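Local coordinates for protein CEP104 (PDB 5JO8) that is a centriolar protein whose TOG domain, an array of helices, probably binds tubulin or microtubules, at residues L136-L140 with V173-L177; Y65-M69 with K111-T115; S47-S51 with F89-R93; L236-F240 with L266-L270. All blocks are in the same frame, centred on the assembly; numbering follows the deposited sequence.

Interaction 1 (L136-L140 with V173-L177); sequences LPGLL and VPVHL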
loop_
_atom_site.group_PDB
_atom_site.type_symbol
_atom_site.label_atom_id
_atom_site.label_comp_id
_atom_site.label_asym_id
_atom_site.label_seq_id
_atom_site.Cartn_x
_atom_site.Cartn_y
_atom_site.Cartn_z
ATOM N N LEU A 136 -0.997 3.562 -3.005
ATOM C CA LEU A 136 -0.593 2.848 -1.793
ATOM C C LEU A 136 -1.135 3.465 -0.498
ATOM O O LEU A 136 -1.574 2.719 0.384
ATOM C CB LEU A 136 0.931 2.684 -1.743
ATOM C CG LEU A 136 1.484 1.830 -0.594
ATOM C CD1 LEU A 136 0.843 0.435 -0.548
ATOM C CD2 LEU A 136 2.993 1.728 -0.749
ATOM N N PRO A 137 -1.127 4.801 -0.360
ATOM C CA PRO A 137 -1.671 5.342 0.898
ATOM C C PRO A 137 -3.137 4.985 1.114
ATOM O O PRO A 137 -3.539 4.616 2.225
ATOM C CB PRO A 137 -1.506 6.846 0.726
ATOM C CG PRO A 137 -0.314 6.974 -0.174
ATOM C CD PRO A 137 -0.479 5.854 -1.163
ATOM N N GLY A 138 -3.936 5.055 0.057
ATOM C CA GLY A 138 -5.324 4.668 0.161
ATOM C C GLY A 138 -5.506 3.188 0.445
ATOM O O GLY A 138 -6.401 2.792 1.205
ATOM N N LEU A 139 -4.678 2.352 -0.175
ATOM C CA LEU A 139 -4.762 0.909 0.051
ATOM C C LEU A 139 -4.427 0.613 1.503
ATOM O O LEU A 139 -5.097 -0.200 2.156
ATOM C CB LEU A 139 -3.806 0.161 -0.871
ATOM C CG LEU A 139 -4.209 0.165 -2.343
ATOM C CD1 LEU A 139 -3.035 -0.254 -3.190
ATOM C CD2 LEU A 139 -5.397 -0.777 -2.563
ATOM N N LEU A 140 -3.413 1.296 2.009
ATOM C CA LEU A 140 -3.034 1.117 3.414
ATOM C C LEU A 140 -4.156 1.529 4.355
ATOM O O LEU A 140 -4.379 0.880 5.378
ATOM C CB LEU A 140 -1.728 1.847 3.740
ATOM C CG LEU A 140 -0.518 1.009 3.339
ATOM C CD1 LEU A 140 0.745 1.847 3.359
ATOM C CD2 LEU A 140 -0.364 -0.195 4.275
ATOM N N VAL A 173 7.337 0.126 -1.935
ATOM C CA VAL A 173 6.401 -0.422 -0.962
ATOM C C VAL A 173 7.038 -0.631 0.413
ATOM O O VAL A 173 6.471 -0.192 1.410
ATOM C CB VAL A 173 5.660 -1.656 -1.495
ATOM C CG1 VAL A 173 4.697 -2.174 -0.448
ATOM C CG2 VAL A 173 4.904 -1.295 -2.773
ATOM N N PRO A 174 8.224 -1.272 0.474
ATOM C CA PRO A 174 8.808 -1.472 1.810
ATOM C C PRO A 174 9.082 -0.185 2.578
ATOM O O PRO A 174 8.853 -0.107 3.786
ATOM C CB PRO A 174 10.120 -2.204 1.499
ATOM C CG PRO A 174 9.789 -2.999 0.294
ATOM C CD PRO A 174 8.946 -2.061 -0.542
ATOM N N VAL A 175 9.565 0.833 1.870
ATOM C CA VAL A 175 9.860 2.110 2.491
ATOM C C VAL A 175 8.603 2.761 3.058
ATOM O O VAL A 175 8.617 3.292 4.170
ATOM C CB VAL A 175 10.596 3.040 1.509
ATOM C CG1 VAL A 175 10.885 4.379 2.165
ATOM C CG2 VAL A 175 11.878 2.374 1.042
ATOM N N HIS A 176 7.511 2.704 2.307
ATOM C CA HIS A 176 6.241 3.223 2.793
ATOM C C HIS A 176 5.801 2.469 4.054
ATOM O O HIS A 176 5.319 3.071 5.008
ATOM C CB HIS A 176 5.171 3.071 1.716
ATOM C CG HIS A 176 4.100 4.114 1.774
ATOM N ND1 HIS A 176 3.170 4.175 2.788
ATOM C CD2 HIS A 176 3.806 5.133 0.933
ATOM C CE1 HIS A 176 2.350 5.190 2.575
ATOM N NE2 HIS A 176 2.717 5.789 1.455
ATOM N N LEU A 177 5.967 1.151 4.036
ATOM C CA LEU A 177 5.529 0.307 5.155
ATOM C C LEU A 177 6.277 0.534 6.473
ATOM O O LEU A 177 5.704 0.302 7.542
ATOM C CB LEU A 177 5.613 -1.165 4.768
ATOM C CG LEU A 177 4.598 -1.671 3.745
ATOM C CD1 LEU A 177 4.906 -3.093 3.422
ATOM C CD2 LEU A 177 3.145 -1.517 4.198
#
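Three residues of helix 125-142, Leu136, Pro137 and Leu140, close round the imidazole of His176, and this one ring accounts for much of the contact between 136-140 and 173-177. Leu136 supplies the face: its CG lies 4.2 Å above the ring plane, displaced toward the rim, while its CD2 comes within 3.6 Å of His176 CB. CG of Leu136 is turned anti to the backbone N (chi1 -174°), which carries the isobutyl group out across the gap to the histidine. At the far end of the ring, Pro137 CG stands 3.6 Å from His176 NE2, the two side chains crossing almost at a right angle. Leu140 runs past the histidine in the opposite sense and brings CD1 to 3.4 Å from His176 ND1.

Contacts of this kind are how a TOG domain is built: HEAT-like helices stacked side by side into an elongated solenoid. Here segments 136-140 and 173-177 cross at a signed angle of -52°, close to the centre of the chain.

The remaining contacts are aliphatic. Leu136 CD2 also reaches back toward Val173, 4.1 Å from its CG2, so that a single methyl group touches two residues about one helical turn apart. One turn further along helix 125-142, Leu140 CD2 meets Leu177 CD2 at 3.8 Å. Both of these leucines rest in addition on Leu196, which continues the apolar layer to helix 187-204, and Leu140 touches Ile158 of helix 148-163 as well.

Interaction 2 (Y65-M69 with K111-T115); sequences YKKLM and KMIIT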
loop_
_atom_site.group_PDB
_atom_site.type_symbol
_atom_site.label_atom_id
_atom_site.label_comp_id
_atom_site.label_asym_id
_atom_site.label_seq_id
_atom_site.Cartn_x
_atom_site.Cartn_y
_atom_site.Cartn_z
ATOM N N TYR A 65 -11.022 0.318 -17.713
ATOM C CA TYR A 65 -10.197 -0.851 -17.960
ATOM C C TYR A 65 -10.248 -1.218 -19.443
ATOM O O TYR A 65 -9.217 -1.410 -20.082
ATOM C CB TYR A 65 -10.683 -2.030 -17.102
ATOM C CG TYR A 65 -10.094 -3.360 -17.514
ATOM C CD1 TYR A 65 -10.687 -4.120 -18.523
ATOM C CD2 TYR A 65 -8.940 -3.853 -16.917
ATOM C CE1 TYR A 65 -10.153 -5.315 -18.924
ATOM C CE2 TYR A 65 -8.396 -5.069 -17.317
ATOM C CZ TYR A 65 -9.019 -5.791 -18.318
ATOM O OH TYR A 65 -8.501 -6.987 -18.740
ATOM N N LYS A 66 -11.453 -1.319 -19.992
ATOM C CA LYS A 66 -11.593 -1.623 -21.413
ATOM C C LYS A 66 -10.928 -0.579 -22.325
ATOM O O LYS A 66 -10.229 -0.937 -23.283
ATOM C CB LYS A 66 -13.066 -1.765 -21.780
ATOM C CG LYS A 66 -13.293 -2.077 -23.250
ATOM C CD LYS A 66 -14.745 -2.435 -23.488
ATOM C CE LYS A 66 -15.036 -2.628 -24.964
ATOM N NZ LYS A 66 -14.316 -3.798 -25.521
ATOM N N LYS A 67 -11.140 0.702 -22.037
ATOM C CA LYS A 67 -10.585 1.768 -22.880
ATOM C C LYS A 67 -9.051 1.702 -22.898
ATOM O O LYS A 67 -8.424 1.787 -23.958
ATOM C CB LYS A 67 -11.069 3.142 -22.407
ATOM C CG LYS A 67 -10.572 4.321 -23.255
ATOM C CD LYS A 67 -11.216 4.321 -24.626
ATOM C CE LYS A 67 -10.718 5.484 -25.473
ATOM N NZ LYS A 67 -11.013 6.801 -24.840
ATOM N N LEU A 68 -8.435 1.553 -21.729
ATOM C CA LEU A 68 -6.979 1.441 -21.681
ATOM C C LEU A 68 -6.451 0.171 -22.346
ATOM O O LEU A 68 -5.461 0.241 -23.077
ATOM C CB LEU A 68 -6.467 1.542 -20.244
ATOM C CG LEU A 68 -6.178 2.966 -19.761
ATOM C CD1 LEU A 68 -7.469 3.745 -19.571
ATOM C CD2 LEU A 68 -5.372 2.946 -18.457
ATOM N N MET A 69 -7.103 -0.975 -22.110
ATOM C CA MET A 69 -6.660 -2.246 -22.686
ATOM C C MET A 69 -6.693 -2.221 -24.216
ATOM O O MET A 69 -5.881 -2.873 -24.875
ATOM C CB MET A 69 -7.512 -3.420 -22.171
ATOM C CG MET A 69 -7.140 -3.884 -20.758
ATOM S SD MET A 69 -5.490 -4.603 -20.687
ATOM C CE MET A 69 -5.738 -6.106 -21.639
ATOM N N LYS A 111 -4.001 -2.977 -11.108
ATOM C CA LYS A 111 -3.079 -4.050 -11.447
ATOM C C LYS A 111 -2.802 -4.106 -12.949
ATOM O O LYS A 111 -1.660 -4.314 -13.376
ATOM C CB LYS A 111 -3.616 -5.400 -10.939
ATOM C CG LYS A 111 -2.676 -6.550 -11.227
ATOM C CD LYS A 111 -3.151 -7.873 -10.633
ATOM C CE LYS A 111 -2.202 -8.971 -11.064
ATOM N NZ LYS A 111 -2.686 -10.319 -10.653
ATOM N N MET A 112 -3.843 -3.926 -13.751
ATOM C CA MET A 112 -3.693 -3.900 -15.200
ATOM C C MET A 112 -2.784 -2.748 -15.651
ATOM O O MET A 112 -1.952 -2.918 -16.548
ATOM C CB MET A 112 -5.066 -3.783 -15.866
ATOM C CG MET A 112 -5.030 -3.710 -17.394
ATOM S SD MET A 112 -4.650 -2.105 -18.116
ATOM C CE MET A 112 -6.129 -1.180 -17.714
ATOM N N ILE A 113 -2.950 -1.571 -15.060
ATOM C CA ILE A 113 -2.151 -0.423 -15.497
ATOM C C ILE A 113 -0.681 -0.707 -15.243
ATOM O O ILE A 113 0.170 -0.494 -16.113
ATOM C CB ILE A 113 -2.602 0.863 -14.799
ATOM C CG1 ILE A 113 -3.969 1.289 -15.318
ATOM C CG2 ILE A 113 -1.615 1.988 -15.076
ATOM C CD1 ILE A 113 -4.668 2.286 -14.442
ATOM N N ILE A 114 -0.384 -1.211 -14.057
ATOM C CA ILE A 114 0.995 -1.463 -13.655
ATOM C C ILE A 114 1.637 -2.639 -14.396
ATOM O O ILE A 114 2.768 -2.561 -14.861
ATOM C CB ILE A 114 1.071 -1.652 -12.131
ATOM C CG1 ILE A 114 0.808 -0.328 -11.423
ATOM C CG2 ILE A 114 2.418 -2.239 -11.720
ATOM C CD1 ILE A 114 0.578 -0.512 -9.912
ATOM N N THR A 115 0.911 -3.746 -14.501
ATOM C CA THR A 115 1.514 -4.980 -14.990
ATOM C C THR A 115 1.354 -5.189 -16.497
ATOM O O THR A 115 2.064 -5.999 -17.094
ATOM C CB THR A 115 0.966 -6.213 -14.242
ATOM O OG1 THR A 115 -0.414 -6.416 -14.586
ATOM C CG2 THR A 115 1.111 -6.039 -12.720
#
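Met112 projects from helix 100-121 into a recess formed by Tyr65, Leu68 and Met69 of helix 54-69, and following it outward gives the contact almost atom by atom. Its CB already lies 3.9 Å from Tyr65 CE2. The next carbon is pressed from two directions: CG of Met112 approaches the same Tyr65 CE2 to 3.6 Å, obliquely to the ring, and stands 3.4 Å from the sulfur of Met69. Then the chain bends at chi2 (-81°), and SD of Met112 settles 3.7 Å from Met69 SD, the two thioether side chains sliding past each other in opposite directions. Seen from the tyrosine, this sulfur is a Met-aromatic neighbour, 5.5 Å from the ring centroid and 43° off the normal. A second bend, at chi3, folds the terminal methyl back toward the partner helix, where CE of Met112 meets Leu68 CB at 3.7 Å.

Such a flexible, polarisable side chain can fit its bends to an uneven surface, and here it touches three residues on little more than one helical turn. Met69 also contributes within its own helix, its CG lying over one face of the Tyr65 ring. Beside the methionine, Leu68 CD2 packs on Ile113 CG1 at 3.8 Å.

The two segments run nearly parallel, at 17°, as is common where helices stack side by side in an alpha-solenoid. Helix 77-94 lies against both, with Ala87 touched by Leu68 and by Ile113; farther on, Ile113 reaches Cys131 of helix 125-142, while Tyr117 of helix 100-121 packs on Leu68 and Met112.

Interaction 3 (S47-S51 with F89-R93); sequences SGAYS and FLVRR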
loop_
_atom_site.group_PDB
_atom_site.type_symbol
_atom_site.label_atom_id
_atom_site.label_comp_id
_atom_site.label_asym_id
_atom_site.label_seq_id
_atom_site.Cartn_x
_atom_site.Cartn_y
_atom_site.Cartn_z
ATOM N N SER A 47 -19.028 10.943 -14.681
ATOM C CA SER A 47 -20.266 11.036 -13.916
ATOM C C SER A 47 -20.648 9.677 -13.343
ATOM O O SER A 47 -21.131 9.589 -12.208
ATOM C CB SER A 47 -21.400 11.590 -14.789
ATOM O OG SER A 47 -21.107 12.921 -15.190
ATOM N N GLY A 48 -20.439 8.618 -14.123
ATOM C CA GLY A 48 -20.656 7.269 -13.622
ATOM C C GLY A 48 -19.756 6.947 -12.438
ATOM O O GLY A 48 -20.214 6.430 -11.418
ATOM N N ALA A 49 -18.471 7.261 -12.563
ATOM C CA ALA A 49 -17.513 7.016 -11.477
ATOM C C ALA A 49 -17.872 7.753 -10.181
ATOM O O ALA A 49 -17.565 7.283 -9.082
ATOM C CB ALA A 49 -16.095 7.383 -11.923
ATOM N N TYR A 50 -18.516 8.911 -10.308
ATOM C CA TYR A 50 -18.890 9.716 -9.144
ATOM C C TYR A 50 -20.311 9.429 -8.670
ATOM O O TYR A 50 -20.771 10.033 -7.700
ATOM C CB TYR A 50 -18.774 11.211 -9.460
ATOM C CG TYR A 50 -17.386 11.810 -9.327
ATOM C CD1 TYR A 50 -16.376 11.481 -10.216
ATOM C CD2 TYR A 50 -17.102 12.738 -8.335
ATOM C CE1 TYR A 50 -15.118 12.039 -10.105
ATOM C CE2 TYR A 50 -15.846 13.295 -8.212
ATOM C CZ TYR A 50 -14.855 12.943 -9.099
ATOM O OH TYR A 50 -13.594 13.494 -8.996
ATOM N N SER A 51 -21.001 8.513 -9.343
ATOM C CA SER A 51 -22.418 8.263 -9.067
ATOM C C SER A 51 -22.669 7.706 -7.665
ATOM O O SER A 51 -21.842 6.989 -7.106
ATOM C CB SER A 51 -23.007 7.306 -10.107
ATOM O OG SER A 51 -24.326 6.909 -9.754
ATOM N N PHE A 89 -6.275 8.684 -11.258
ATOM C CA PHE A 89 -7.137 9.613 -10.537
ATOM C C PHE A 89 -8.435 8.910 -10.107
ATOM O O PHE A 89 -8.868 9.019 -8.950
ATOM C CB PHE A 89 -7.447 10.850 -11.415
ATOM C CG PHE A 89 -8.434 11.803 -10.796
ATOM C CD1 PHE A 89 -9.795 11.655 -11.008
ATOM C CD2 PHE A 89 -8.000 12.845 -9.987
ATOM C CE1 PHE A 89 -10.707 12.516 -10.417
ATOM C CE2 PHE A 89 -8.915 13.721 -9.403
ATOM C CZ PHE A 89 -10.271 13.546 -9.623
ATOM N N LEU A 90 -9.047 8.173 -11.031
ATOM C CA LEU A 90 -10.287 7.460 -10.729
ATOM C C LEU A 90 -10.044 6.269 -9.796
ATOM O O LEU A 90 -10.855 6.005 -8.913
ATOM C CB LEU A 90 -10.998 7.025 -12.017
ATOM C CG LEU A 90 -11.454 8.208 -12.881
ATOM C CD1 LEU A 90 -12.055 7.703 -14.192
ATOM C CD2 LEU A 90 -12.460 9.095 -12.150
ATOM N N VAL A 91 -8.926 5.569 -9.985
ATOM C CA VAL A 91 -8.540 4.466 -9.101
ATOM C C VAL A 91 -8.397 4.954 -7.669
ATOM O O VAL A 91 -8.870 4.302 -6.735
ATOM C CB VAL A 91 -7.240 3.798 -9.573
ATOM C CG1 VAL A 91 -6.689 2.853 -8.500
ATOM C CG2 VAL A 91 -7.476 3.029 -10.851
ATOM N N ARG A 92 -7.728 6.085 -7.493
ATOM C CA ARG A 92 -7.434 6.615 -6.168
ATOM C C ARG A 92 -8.730 6.880 -5.402
ATOM O O ARG A 92 -8.830 6.595 -4.205
ATOM C CB ARG A 92 -6.610 7.894 -6.305
ATOM C CG ARG A 92 -6.097 8.477 -4.996
ATOM C CD ARG A 92 -5.333 9.772 -5.261
ATOM N NE ARG A 92 -4.601 10.244 -4.091
ATOM C CZ ARG A 92 -3.805 11.308 -4.097
ATOM N NH1 ARG A 92 -3.172 11.668 -2.988
ATOM N NH2 ARG A 92 -3.643 12.012 -5.211
ATOM N N ARG A 93 -9.725 7.413 -6.104
ATOM C CA ARG A 93 -11.046 7.636 -5.522
ATOM C C ARG A 93 -11.721 6.329 -5.133
ATOM O O ARG A 93 -12.274 6.202 -4.033
ATOM C CB ARG A 93 -11.961 8.349 -6.529
ATOM C CG ARG A 93 -11.580 9.776 -6.850
ATOM C CD ARG A 93 -12.707 10.451 -7.643
ATOM N NE ARG A 93 -13.919 10.619 -6.832
ATOM C CZ ARG A 93 -15.007 9.855 -6.905
ATOM N NH1 ARG A 93 -15.077 8.847 -7.770
ATOM N NH2 ARG A 93 -16.041 10.104 -6.110
HETATM O O HOH W 1 -16.897 7.424 -6.133
#
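A cation-pi stack beside helix 43-49 joins the N-terminal part of this TOG domain to helix 77-94: Arg93 lays its guanidinium flat on the ring of Tyr50. The planes are 11° apart, and Arg93 CZ sits 3.6 Å from the centroid of the Tyr50 ring, only 4° off its normal, so the charged group is centred over the face. A bend at chi3 (67°) turns the arginine across the tyrosine, and its NE comes to 3.4 Å from Tyr50 CZ.

The same guanidinium is also held near its edge. NH1 of Arg93 donates to Ala49 O at 3.2 Å, the carbonyl oxygen being tilted a little from the guanidinium plane and the donor lying well above the carbonyl plane. One water donates to that oxygen too and weakly accepts from Arg93 NH2, bridging the two. Held over its face and near its edge, the group has little freedom to rotate.

Tyr50 is fixed at its other end as well. Its OH lies 3.4 Å from Phe89 CE1, near the plane of the phenylalanine ring, and hydrogen-bonds to Glu33; this carboxylate could make the tyrosine more electron-rich and so strengthen the stack. Next to the polar group, Ala49 CB packs on Leu90 CD2 at 4.0 Å, and these two residues continue into helix 54-69 through Ala60 and Val64.

A cation-pi stack and a hydrogen bond to a backbone carbonyl, both made by one arginine, thus join helix 43-49 and the residue after it to helix 77-94 in the alpha-solenoid of the TOG domain.

Interaction 4 (L236-F240 with L266-L270); sequences LRIIF and LYKTL
This is an apolar helix-helix contact near the C-terminal end of the chain, where helix 265-276 packs on helix 229-245 and extends the stack of helices. The short segments cross at a signed angle of -32°, and no hydrogen bond joins them. Leu236 and Leu270 carry most of the interface. Leu236 divides its two methyl groups: CD1 meets Leu266 CD2 at 3.7 Å, while CD2 touches Leu270 CD1 at 3.6 Å. That methyl of Leu270 also lies 3.9 Å from Ile239 CG2, the two side chains crossing at about a right angle. CG of Leu270 is roughly anti to its backbone N (chi1 -152°), which directs the branch back toward helix 229-245. Leu236 and Ile239 also rest on Leu224, and Ile239 on Met217 and Ala220 of helix 213-223.

Phe240 meets the neighbouring helix in a different way. Its ring edge is turned to two backbone carbonyls, CE1 lying 3.4 Å from Leu270 O and CZ 3.5 Å from Thr269 O, both oxygens in the ring plane. The weakly positive C-H edge of the phenylalanine thus faces carbonyl oxygen, probably a mild electrostatic attraction added to a contact that otherwise depends on shape and the burial of hydrocarbon.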
loop_
_atom_site.group_PDB
_atom_site.type_symbol
_atom_site.label_atom_id
_atom_site.label_comp_id
_atom_site.label_asym_id
_atom_site.label_seq_id
_atom_site.Cartn_x
_atom_site.Cartn_y
_atom_site.Cartn_z
ATOM N N LEU A 236 7.969 -7.329 18.291
ATOM C CA LEU A 236 8.952 -8.228 18.885
ATOM C C LEU A 236 9.357 -9.342 17.927
ATOM O O LEU A 236 10.535 -9.647 17.794
ATOM C CB LEU A 236 8.402 -8.842 20.166
ATOM C CG LEU A 236 8.202 -7.897 21.338
ATOM C CD1 LEU A 236 7.360 -8.606 22.384
ATOM C CD2 LEU A 236 9.554 -7.489 21.907
ATOM N N ARG A 237 8.381 -9.959 17.271
ATOM C CA ARG A 237 8.673 -11.014 16.300
ATOM C C ARG A 237 9.588 -10.526 15.187
ATOM O O ARG A 237 10.489 -11.240 14.747
ATOM C CB ARG A 237 7.387 -11.576 15.694
ATOM C CG ARG A 237 6.510 -12.296 16.701
ATOM C CD ARG A 237 5.652 -13.358 16.024
ATOM N NE ARG A 237 4.787 -12.820 14.977
ATOM C CZ ARG A 237 3.529 -12.425 15.167
ATOM N NH1 ARG A 237 2.986 -12.496 16.375
ATOM N NH2 ARG A 237 2.813 -11.960 14.150
ATOM N N ILE A 238 9.369 -9.290 14.742
ATOM C CA ILE A 238 10.185 -8.710 13.691
ATOM C C ILE A 238 11.623 -8.581 14.182
ATOM O O ILE A 238 12.567 -8.961 13.488
ATOM C CB ILE A 238 9.594 -7.362 13.248
ATOM C CG1 ILE A 238 8.328 -7.571 12.410
ATOM C CG2 ILE A 238 10.614 -6.543 12.459
ATOM C CD1 ILE A 238 7.499 -6.315 12.239
ATOM N N ILE A 239 11.773 -8.063 15.392
ATOM C CA ILE A 239 13.096 -7.875 15.967
ATOM C C ILE A 239 13.810 -9.211 16.190
ATOM O O ILE A 239 14.989 -9.347 15.863
ATOM C CB ILE A 239 13.033 -7.020 17.235
ATOM C CG1 ILE A 239 12.592 -5.601 16.869
ATOM C CG2 ILE A 239 14.406 -6.982 17.931
ATOM C CD1 ILE A 239 12.154 -4.782 18.040
ATOM N N PHE A 240 13.096 -10.197 16.730
ATOM C CA PHE A 240 13.685 -11.514 16.954
ATOM C C PHE A 240 14.136 -12.130 15.635
ATOM O O PHE A 240 15.190 -12.752 15.555
ATOM C CB PHE A 240 12.688 -12.449 17.643
ATOM C CG PHE A 240 12.505 -12.177 19.110
ATOM C CD1 PHE A 240 13.596 -11.909 19.926
ATOM C CD2 PHE A 240 11.245 -12.203 19.680
ATOM C CE1 PHE A 240 13.426 -11.671 21.287
ATOM C CE2 PHE A 240 11.066 -11.967 21.037
ATOM C CZ PHE A 240 12.158 -11.696 21.839
ATOM N N LEU A 266 8.646 -5.694 28.347
ATOM C CA LEU A 266 9.057 -5.843 26.953
ATOM C C LEU A 266 10.540 -6.154 26.815
ATOM O O LEU A 266 10.923 -7.048 26.062
ATOM C CB LEU A 266 8.729 -4.579 26.154
ATOM C CG LEU A 266 7.345 -4.487 25.514
ATOM C CD1 LEU A 266 7.143 -3.109 24.907
ATOM C CD2 LEU A 266 7.172 -5.573 24.461
ATOM N N TYR A 267 11.371 -5.412 27.547
ATOM C CA TYR A 267 12.821 -5.563 27.435
ATOM C C TYR A 267 13.332 -6.839 28.091
ATOM O O TYR A 267 14.264 -7.475 27.591
ATOM C CB TYR A 267 13.543 -4.312 27.951
ATOM C CG TYR A 267 13.176 -3.110 27.116
ATOM C CD1 TYR A 267 13.923 -2.764 26.005
ATOM C CD2 TYR A 267 12.043 -2.362 27.405
ATOM C CE1 TYR A 267 13.568 -1.677 25.218
ATOM C CE2 TYR A 267 11.681 -1.281 26.634
ATOM C CZ TYR A 267 12.444 -0.939 25.541
ATOM O OH TYR A 267 12.073 0.142 24.772
ATOM N N LYS A 268 12.699 -7.227 29.196
ATOM C CA LYS A 268 12.937 -8.545 29.761
ATOM C C LYS A 268 12.636 -9.608 28.692
ATOM O O LYS A 268 13.467 -10.466 28.407
ATOM C CB LYS A 268 12.085 -8.746 31.019
ATOM C CG LYS A 268 12.301 -10.075 31.712
ATOM C CD LYS A 268 11.431 -10.193 32.956
ATOM C CE LYS A 268 11.328 -11.636 33.423
ATOM N NZ LYS A 268 12.652 -12.202 33.804
ATOM N N THR A 269 11.470 -9.519 28.060
ATOM C CA THR A 269 11.114 -10.450 26.988
ATOM C C THR A 269 12.125 -10.413 25.834
ATOM O O THR A 269 12.560 -11.450 25.334
ATOM C CB THR A 269 9.698 -10.154 26.447
ATOM O OG1 THR A 269 8.739 -10.301 27.502
ATOM C CG2 THR A 269 9.341 -11.104 25.307
ATOM N N LEU A 270 12.494 -9.206 25.415
ATOM C CA LEU A 270 13.431 -9.021 24.317
ATOM C C LEU A 270 14.788 -9.660 24.618
ATOM O O LEU A 270 15.279 -10.499 23.855
ATOM C CB LEU A 270 13.610 -7.521 24.046
ATOM C CG LEU A 270 13.970 -7.006 22.652
ATOM C CD1 LEU A 270 13.140 -7.684 21.573
ATOM C CD2 LEU A 270 13.753 -5.501 22.607
#

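How the interactions relate
The four contacts sample one alpha-solenoid along its length. Interactions 2 and 3 lie together at the N-terminal end, centres 15 Å apart, and their segments alternate along the chain: 47-51, 65-69, 89-93, then 111-115. The two contacts together thus span four helices that come in order along the chain. Interaction 1 follows near the middle, about 21 Å from each, centre to centre, and is tied to interaction 2 by the consecutive helices 100-121 and 125-142. Interaction 4 comes last, its centre about 25 Å from that of interaction 1 and more than 40 Å from those of the other two, across the chain's centre. None touches another; they are separate local contacts along an elongated helical array, consistent with a TOG domain.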